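Local coordinates for type IV secretion system protein VirB11 (Brucella suis, PDB 2GZA) that probably binds and hydrolyses ATP as the hexameric VirB11 ATPase of a type IV secretion system linked to virulence, at residues V179-T184 and D323-V328; Q153-L158 and R169-L174. All blocks are in the same frame, centred on the assembly; numbering follows the deposited sequence.

Contact 1: V179-T184 and D323-V328; sequences VVAGET and DVVVHV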
ATOM      1  N   VAL C 179     -17.745  -9.499 -25.868  1.00 31.87           N
ATOM      2  CA  VAL C 179     -17.724 -10.503 -24.807  1.00 31.80           C
ATOM      3  C   VAL C 179     -19.102 -11.156 -24.686  1.00 31.79           C
ATOM      4  O   VAL C 179     -20.092 -10.488 -24.413  1.00 31.71           O
ATOM      5  CB  VAL C 179     -17.327  -9.894 -23.422  1.00 31.78           C
ATOM      6  CG1 VAL C 179     -17.389 -10.961 -22.320  1.00 31.38           C
ATOM      7  CG2 VAL C 179     -15.949  -9.262 -23.472  1.00 31.22           C
ATOM      8  N   VAL C 180     -19.162 -12.460 -24.901  1.00 31.96           N
ATOM      9  CA  VAL C 180     -20.402 -13.208 -24.719  1.00 32.31           C
ATOM     10  C   VAL C 180     -20.506 -13.665 -23.260  1.00 32.65           C
ATOM     11  O   VAL C 180     -19.677 -14.433 -22.781  1.00 32.60           O
ATOM     12  CB  VAL C 180     -20.489 -14.405 -25.687  1.00 32.19           C
ATOM     13  CG1 VAL C 180     -21.751 -15.216 -25.435  1.00 32.49           C
ATOM     14  CG2 VAL C 180     -20.445 -13.914 -27.131  1.00 32.04           C
ATOM     15  N   ALA C 181     -21.509 -13.167 -22.551  1.00 33.14           N
ATOM     16  CA  ALA C 181     -21.654 -13.473 -21.138  1.00 33.88           C
ATOM     17  C   ALA C 181     -22.863 -14.345 -20.858  1.00 34.47           C
ATOM     18  O   ALA C 181     -23.805 -14.402 -21.644  1.00 34.56           O
ATOM     19  CB  ALA C 181     -21.711 -12.199 -20.316  1.00 33.89           C
ATOM     20  N   GLY C 182     -22.832 -15.024 -19.720  1.00 35.15           N
ATOM     21  CA  GLY C 182     -23.943 -15.870 -19.307  1.00 36.12           C
ATOM     22  C   GLY C 182     -23.527 -16.824 -18.216  1.00 36.78           C
ATOM     23  O   GLY C 182     -22.341 -16.985 -17.954  1.00 36.71           O
ATOM     24  N   GLU C 183     -24.489 -17.467 -17.562  1.00 37.58           N
ATOM     25  CA  GLU C 183     -24.114 -18.517 -16.617  1.00 38.45           C
ATOM     26  C   GLU C 183     -23.641 -19.747 -17.379  1.00 38.67           C
ATOM     27  O   GLU C 183     -23.816 -19.847 -18.592  1.00 38.69           O
ATOM     28  CB  GLU C 183     -25.227 -18.859 -15.624  1.00 38.40           C
ATOM     29  CG  GLU C 183     -26.231 -19.893 -16.102  1.00 39.25           C
ATOM     30  CD  GLU C 183     -27.316 -20.183 -15.067  1.00 39.91           C
ATOM     31  OE1 GLU C 183     -27.183 -19.740 -13.907  1.00 39.91           O
ATOM     32  OE2 GLU C 183     -28.307 -20.860 -15.421  1.00 40.27           O
ATOM     33  N   THR C 184     -23.013 -20.678 -16.675  1.00 39.16           N
ATOM     34  CA  THR C 184     -22.538 -21.892 -17.328  1.00 39.49           C
ATOM     35  C   THR C 184     -23.699 -22.707 -17.881  1.00 39.56           C
ATOM     36  O   THR C 184     -24.739 -22.886 -17.232  1.00 39.65           O
ATOM     37  CB  THR C 184     -21.681 -22.786 -16.413  1.00 39.57           C
ATOM     38  OG1 THR C 184     -20.779 -21.977 -15.661  1.00 40.68           O
ATOM     39  CG2 THR C 184     -20.865 -23.784 -17.241  1.00 39.42           C
ATOM     40  N   ASP C 323     -16.119  -3.393 -26.205  1.00 33.17           N
ATOM     41  CA  ASP C 323     -17.141  -2.596 -26.873  1.00 33.15           C
ATOM     42  C   ASP C 323     -18.544  -3.091 -26.555  1.00 33.31           C
ATOM     43  O   ASP C 323     -19.428  -2.295 -26.227  1.00 33.32           O
ATOM     44  CB  ASP C 323     -16.918  -2.587 -28.383  1.00 33.15           C
ATOM     45  CG  ASP C 323     -15.645  -1.875 -28.775  1.00 33.50           C
ATOM     46  OD1 ASP C 323     -15.465  -0.720 -28.338  1.00 33.29           O
ATOM     47  OD2 ASP C 323     -14.829  -2.476 -29.516  1.00 33.50           O
ATOM     48  N   VAL C 324     -18.751  -4.401 -26.658  1.00 33.18           N
ATOM     49  CA  VAL C 324     -20.072  -4.983 -26.492  1.00 32.99           C
ATOM     50  C   VAL C 324     -20.021  -6.159 -25.523  1.00 33.28           C
ATOM     51  O   VAL C 324     -19.097  -6.962 -25.558  1.00 33.36           O
ATOM     52  CB  VAL C 324     -20.667  -5.440 -27.854  1.00 33.01           C
ATOM     53  CG1 VAL C 324     -22.047  -6.059 -27.673  1.00 32.43           C
ATOM     54  CG2 VAL C 324     -20.737  -4.280 -28.840  1.00 32.28           C
ATOM     55  N   VAL C 325     -21.013  -6.241 -24.643  1.00 33.49           N
ATOM     56  CA  VAL C 325     -21.224  -7.424 -23.816  1.00 33.77           C
ATOM     57  C   VAL C 325     -22.629  -7.957 -24.088  1.00 34.31           C
ATOM     58  O   VAL C 325     -23.618  -7.254 -23.865  1.00 34.31           O
ATOM     59  CB  VAL C 325     -21.072  -7.137 -22.286  1.00 33.86           C
ATOM     60  CG1 VAL C 325     -21.331  -8.405 -21.461  1.00 33.20           C
ATOM     61  CG2 VAL C 325     -19.703  -6.569 -21.958  1.00 33.62           C
ATOM     62  N   VAL C 326     -22.710  -9.190 -24.581  1.00 34.79           N
ATOM     63  CA  VAL C 326     -23.995  -9.846 -24.815  1.00 35.44           C
ATOM     64  C   VAL C 326     -24.232 -10.876 -23.728  1.00 35.97           C
ATOM     65  O   VAL C 326     -23.447 -11.805 -23.579  1.00 35.87           O
ATOM     66  CB  VAL C 326     -24.039 -10.588 -26.163  1.00 35.59           C
ATOM     67  CG1 VAL C 326     -25.489 -10.851 -26.571  1.00 35.29           C
ATOM     68  CG2 VAL C 326     -23.294  -9.819 -27.244  1.00 35.61           C
ATOM     69  N   HIS C 327     -25.308 -10.713 -22.966  1.00 36.87           N
ATOM     70  CA  HIS C 327     -25.611 -11.655 -21.894  1.00 37.94           C
ATOM     71  C   HIS C 327     -26.689 -12.640 -22.297  1.00 38.70           C
ATOM     72  O   HIS C 327     -27.759 -12.245 -22.735  1.00 38.78           O
ATOM     73  CB  HIS C 327     -26.004 -10.939 -20.606  1.00 38.00           C
ATOM     74  CG  HIS C 327     -26.377 -11.868 -19.489  1.00 38.60           C
ATOM     75  ND1 HIS C 327     -25.459 -12.672 -18.855  1.00 39.29           N
ATOM     76  CD2 HIS C 327     -27.571 -12.131 -18.904  1.00 39.21           C
ATOM     77  CE1 HIS C 327     -26.070 -13.387 -17.925  1.00 39.24           C
ATOM     78  NE2 HIS C 327     -27.353 -13.077 -17.933  1.00 39.12           N
ATOM     79  N   VAL C 328     -26.393 -13.924 -22.145  1.00 39.95           N
ATOM     80  CA  VAL C 328     -27.360 -14.983 -22.435  1.00 41.23           C
ATOM     81  C   VAL C 328     -27.942 -15.561 -21.151  1.00 42.28           C
ATOM     82  O   VAL C 328     -27.218 -15.812 -20.187  1.00 42.46           O
ATOM     83  CB  VAL C 328     -26.745 -16.146 -23.241  1.00 41.12           C
ATOM     84  CG1 VAL C 328     -27.848 -17.067 -23.743  1.00 41.49           C
ATOM     85  CG2 VAL C 328     -25.933 -15.638 -24.406  1.00 40.80           C
TER

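Contact 2: Q153-L158 and R169-L174; sequences QELLAL and RRAVQL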
ATOM      1  N   GLN C 153     -22.636   5.418 -34.299  1.00 47.99           N
ATOM      2  CA  GLN C 153     -23.994   5.941 -34.262  1.00 46.84           C
ATOM      3  C   GLN C 153     -24.936   5.023 -35.038  1.00 46.10           C
ATOM      4  O   GLN C 153     -26.120   4.941 -34.715  1.00 45.79           O
ATOM      5  CB  GLN C 153     -24.065   7.362 -34.835  1.00 46.89           C
ATOM      6  CG  GLN C 153     -23.246   8.422 -34.089  1.00 46.82           C
ATOM      7  CD  GLN C 153     -23.907   8.938 -32.816  1.00 46.87           C
ATOM      8  OE1 GLN C 153     -24.910   8.387 -32.351  1.00 46.57           O
ATOM      9  NE2 GLN C 153     -23.408   9.996 -32.179  1.00 46.98           N
ATOM     10  N   GLU C 154     -24.411   4.345 -36.062  1.00 45.31           N
ATOM     11  CA  GLU C 154     -25.169   3.306 -36.762  1.00 44.51           C
ATOM     12  C   GLU C 154     -25.479   2.145 -35.818  1.00 44.00           C
ATOM     13  O   GLU C 154     -26.617   1.688 -35.741  1.00 43.85           O
ATOM     14  CB  GLU C 154     -24.427   2.804 -37.995  1.00 44.48           C
ATOM     15  CG  GLU C 154     -25.146   1.660 -38.688  1.00 44.33           C
ATOM     16  CD  GLU C 154     -24.359   1.065 -39.824  1.00 44.50           C
ATOM     17  OE1 GLU C 154     -23.315   1.639 -40.206  1.00 44.72           O
ATOM     18  OE2 GLU C 154     -24.791   0.019 -40.343  1.00 44.60           O
ATOM     19  N   LEU C 155     -24.459   1.681 -35.102  1.00 43.37           N
ATOM     20  CA  LEU C 155     -24.624   0.638 -34.097  1.00 42.76           C
ATOM     21  C   LEU C 155     -25.571   1.056 -32.981  1.00 42.55           C
ATOM     22  O   LEU C 155     -26.437   0.282 -32.567  1.00 42.38           O
ATOM     23  CB  LEU C 155     -23.274   0.251 -33.506  1.00 42.58           C
ATOM     24  CG  LEU C 155     -22.503  -0.801 -34.281  1.00 42.19           C
ATOM     25  CD1 LEU C 155     -21.087  -0.912 -33.761  1.00 41.46           C
ATOM     26  CD2 LEU C 155     -23.232  -2.132 -34.216  1.00 42.15           C
ATOM     27  N   LEU C 156     -25.403   2.285 -32.511  1.00 42.32           N
ATOM     28  CA  LEU C 156     -26.207   2.821 -31.425  1.00 42.19           C
ATOM     29  C   LEU C 156     -27.674   2.944 -31.815  1.00 42.21           C
ATOM     30  O   LEU C 156     -28.554   2.719 -30.988  1.00 42.38           O
ATOM     31  CB  LEU C 156     -25.642   4.164 -30.964  1.00 42.21           C
ATOM     32  CG  LEU C 156     -25.868   4.665 -29.531  1.00 42.31           C
ATOM     33  CD1 LEU C 156     -25.757   3.562 -28.476  1.00 42.56           C
ATOM     34  CD2 LEU C 156     -24.881   5.780 -29.228  1.00 41.91           C
ATOM     35  N   ALA C 157     -27.933   3.284 -33.076  1.00 42.21           N
ATOM     36  CA  ALA C 157     -29.303   3.350 -33.592  1.00 42.19           C
ATOM     37  C   ALA C 157     -29.956   1.970 -33.672  1.00 42.14           C
ATOM     38  O   ALA C 157     -31.122   1.818 -33.303  1.00 41.99           O
ATOM     39  CB  ALA C 157     -29.340   4.049 -34.955  1.00 42.22           C
ATOM     40  N   LEU C 158     -29.204   0.977 -34.150  1.00 42.18           N
ATOM     41  CA  LEU C 158     -29.687  -0.404 -34.236  1.00 42.15           C
ATOM     42  C   LEU C 158     -30.064  -0.963 -32.869  1.00 42.31           C
ATOM     43  O   LEU C 158     -31.089  -1.637 -32.732  1.00 42.34           O
ATOM     44  CB  LEU C 158     -28.657  -1.310 -34.913  1.00 42.00           C
ATOM     45  CG  LEU C 158     -28.584  -1.272 -36.442  1.00 41.75           C
ATOM     46  CD1 LEU C 158     -27.295  -1.913 -36.930  1.00 41.15           C
ATOM     47  CD2 LEU C 158     -29.794  -1.946 -37.073  1.00 41.19           C
ATOM     48  N   ARG C 169     -24.486  -8.584 -35.894  1.00 36.09           N
ATOM     49  CA  ARG C 169     -23.838  -8.766 -37.195  1.00 36.31           C
ATOM     50  C   ARG C 169     -22.948  -7.573 -37.548  1.00 36.19           C
ATOM     51  O   ARG C 169     -21.790  -7.747 -37.941  1.00 36.27           O
ATOM     52  CB  ARG C 169     -24.857  -8.993 -38.313  1.00 36.39           C
ATOM     53  CG  ARG C 169     -24.211  -9.009 -39.710  1.00 37.13           C
ATOM     54  CD  ARG C 169     -25.197  -9.267 -40.828  1.00 38.00           C
ATOM     55  NE  ARG C 169     -25.545 -10.677 -40.912  1.00 39.94           N
ATOM     56  CZ  ARG C 169     -26.753 -11.174 -40.661  1.00 41.19           C
ATOM     57  NH1 ARG C 169     -27.763 -10.378 -40.322  1.00 41.60           N
ATOM     58  NH2 ARG C 169     -26.953 -12.479 -40.765  1.00 42.12           N
ATOM     59  N   ARG C 170     -23.488  -6.369 -37.398  1.00 35.95           N
ATOM     60  CA  ARG C 170     -22.727  -5.159 -37.686  1.00 36.02           C
ATOM     61  C   ARG C 170     -21.524  -4.999 -36.768  1.00 35.94           C
ATOM     62  O   ARG C 170     -20.441  -4.639 -37.231  1.00 36.16           O
ATOM     63  CB  ARG C 170     -23.612  -3.909 -37.638  1.00 36.06           C
ATOM     64  CG  ARG C 170     -24.502  -3.710 -38.873  1.00 36.32           C
ATOM     65  CD  ARG C 170     -23.694  -3.570 -40.167  1.00 36.67           C
ATOM     66  NE  ARG C 170     -23.074  -2.253 -40.313  1.00 36.56           N
ATOM     67  CZ  ARG C 170     -21.962  -2.001 -41.004  1.00 35.75           C
ATOM     68  NH1 ARG C 170     -21.306  -2.977 -41.618  1.00 35.02           N
ATOM     69  NH2 ARG C 170     -21.497  -0.764 -41.067  1.00 35.25           N
ATOM     70  N   ALA C 171     -21.715  -5.282 -35.479  1.00 35.74           N
ATOM     71  CA  ALA C 171     -20.638  -5.186 -34.492  1.00 35.53           C
ATOM     72  C   ALA C 171     -19.432  -6.041 -34.865  1.00 35.39           C
ATOM     73  O   ALA C 171     -18.299  -5.586 -34.736  1.00 35.26           O
ATOM     74  CB  ALA C 171     -21.145  -5.539 -33.102  1.00 35.41           C
ATOM     75  N   VAL C 172     -19.690  -7.260 -35.342  1.00 35.38           N
ATOM     76  CA  VAL C 172     -18.637  -8.169 -35.802  1.00 35.43           C
ATOM     77  C   VAL C 172     -17.975  -7.639 -37.076  1.00 35.62           C
ATOM     78  O   VAL C 172     -16.757  -7.714 -37.225  1.00 35.57           O
ATOM     79  CB  VAL C 172     -19.161  -9.608 -36.047  1.00 35.35           C
ATOM     80  CG1 VAL C 172     -18.046 -10.499 -36.545  1.00 35.05           C
ATOM     81  CG2 VAL C 172     -19.775 -10.201 -34.776  1.00 35.05           C
ATOM     82  N   GLN C 173     -18.787  -7.100 -37.979  1.00 36.02           N
ATOM     83  CA  GLN C 173     -18.305  -6.559 -39.256  1.00 36.39           C
ATOM     84  C   GLN C 173     -17.480  -5.313 -39.021  1.00 36.44           C
ATOM     85  O   GLN C 173     -16.492  -5.071 -39.710  1.00 36.56           O
ATOM     86  CB  GLN C 173     -19.476  -6.231 -40.176  1.00 36.23           C
ATOM     87  CG  GLN C 173     -20.186  -7.455 -40.718  1.00 36.69           C
ATOM     88  CD  GLN C 173     -21.431  -7.128 -41.523  1.00 37.35           C
ATOM     89  OE1 GLN C 173     -21.963  -7.989 -42.223  1.00 38.06           O
ATOM     90  NE2 GLN C 173     -21.899  -5.890 -41.432  1.00 37.34           N
ATOM     91  N   LEU C 174     -17.901  -4.542 -38.025  1.00 36.65           N
ATOM     92  CA  LEU C 174     -17.226  -3.320 -37.608  1.00 36.94           C
ATOM     93  C   LEU C 174     -16.126  -3.585 -36.580  1.00 37.18           C
ATOM     94  O   LEU C 174     -15.608  -2.654 -35.958  1.00 37.07           O
ATOM     95  CB  LEU C 174     -18.247  -2.327 -37.044  1.00 36.75           C
ATOM     96  CG  LEU C 174     -18.822  -1.211 -37.927  1.00 36.98           C
ATOM     97  CD1 LEU C 174     -18.616  -1.450 -39.421  1.00 37.05           C
ATOM     98  CD2 LEU C 174     -20.300  -0.996 -37.608  1.00 36.92           C
TER

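Contact 1: V179-T184 and D323-V328
A181 and V326 are joined backbone to backbone where strand 178-182, which runs into the P-loop of this RecA-like ATPase domain, lies parallel to strand 324-331. The bonds follow the parallel-sheet pattern: V179 gives its N-H to V324 O and takes that of V326 on its own O, then A181 N reaches V326 O and A181 O accepts V328 N at 2.7 Å. The short strand segments are twisted by 27° against each other.

V179, A181, V325 and H327 lie on one face of the sheet, V180, V326 and V328 on the other. V325 holds CG1 anti to its backbone N (chi1 179°), which brings this methyl near V179 O and 4.0 Å from A181 CB; its CG2 lies 4.3 Å from V179 CB. Helix 289-300 covers this face, T292 touching V179, A181 and V325. On the other face the apolar contact is diagonal: V180 CG1 meets V328 CG2 at 4.3 Å, and L191 of the helix after the P-loop packs on both valines.

G182, E183 and T184 belong to the predicted ATP site; the last firm bond, V328 N to A181 O, lies just before G182 and fixes the strand up to where the loop begins. E183 turns its carboxylate away from strand 324-331, and its side chain packs on G276 of a neighbouring subunit. H327 reaches the end of the strand: with CG anti to the backbone N and the ring turned by chi2 69°, the imidazole slants alongside the glycine, its CE1 3.5 Å from G182 CA.

Contact 2: Q153-L158 and R169-L174
E154 and R170 face each other across two helices that run nearly antiparallel, the N-to-C directions of the short segments 162° apart and their axes no closer than 10.4 Å. L155 and A171 are the nearest backbone pair, with CA atoms 7.1 Å apart, and the contact is made by side chains. L174, the first residue beyond the helical part of 169-174, still gives its N-H to R170 O.

The polar half of the contact is a side-on, two-nitrogen salt bridge. R170 NE lies 2.8 Å from E154 OE2, a bent bond that comes to the oxygen from above the carboxylate plane, while R170 NH2 meets E154 OE1 at 3.1 Å on its syn side, though tilted out of the carboxylate plane, and more nearly straight. Carboxylate and guanidinium planes are 24° apart. E154 spans the gap with an extended chain, CG anti to the backbone N (chi1 176°); R170 instead folds at chi2 and chi3, and the two side chains cross at about a right angle.

This is a helical hairpin, helix 153-160 returning as helix 164-173 just ahead of the strand that enters the P-loop. Beside the ion pair lies its apolar half. L155 sends CD2 against A171, 3.7 Å from A171 N, and CD1 against L174 CD2 at 3.9 Å, the two leucines sliding past each other in opposite directions. L174 CD2 also sits over one face of the R170 guanidinium, offset toward its rim. Farther along, L158 CD1 touches the aliphatic stem of R170 at CG, 3.8 Å away. Y345 of strand 339-345 also packs on L155, and H333 of a neighbouring subunit on L174.

From the N terminus the chain first meets contact 2, a local hairpin whose segments 153-158 and 169-174 are ten residues apart, the turn between the helices being short. It is complete before contact 1 opens, so the two stand in series and neither nest nor cross. Helix 164-173 is followed, after a short connection, by strand 178-182, and contact 1 closes a far longer loop of 138 residues when strand 324-331 comes back beside it. The centres are about 17 Å apart and the nearest atoms about 4 Å, without touching. Helix 164-173 bridges them: F167 packs on both L155 and V324, joining the hairpin to the sheet that carries the nucleotide loop.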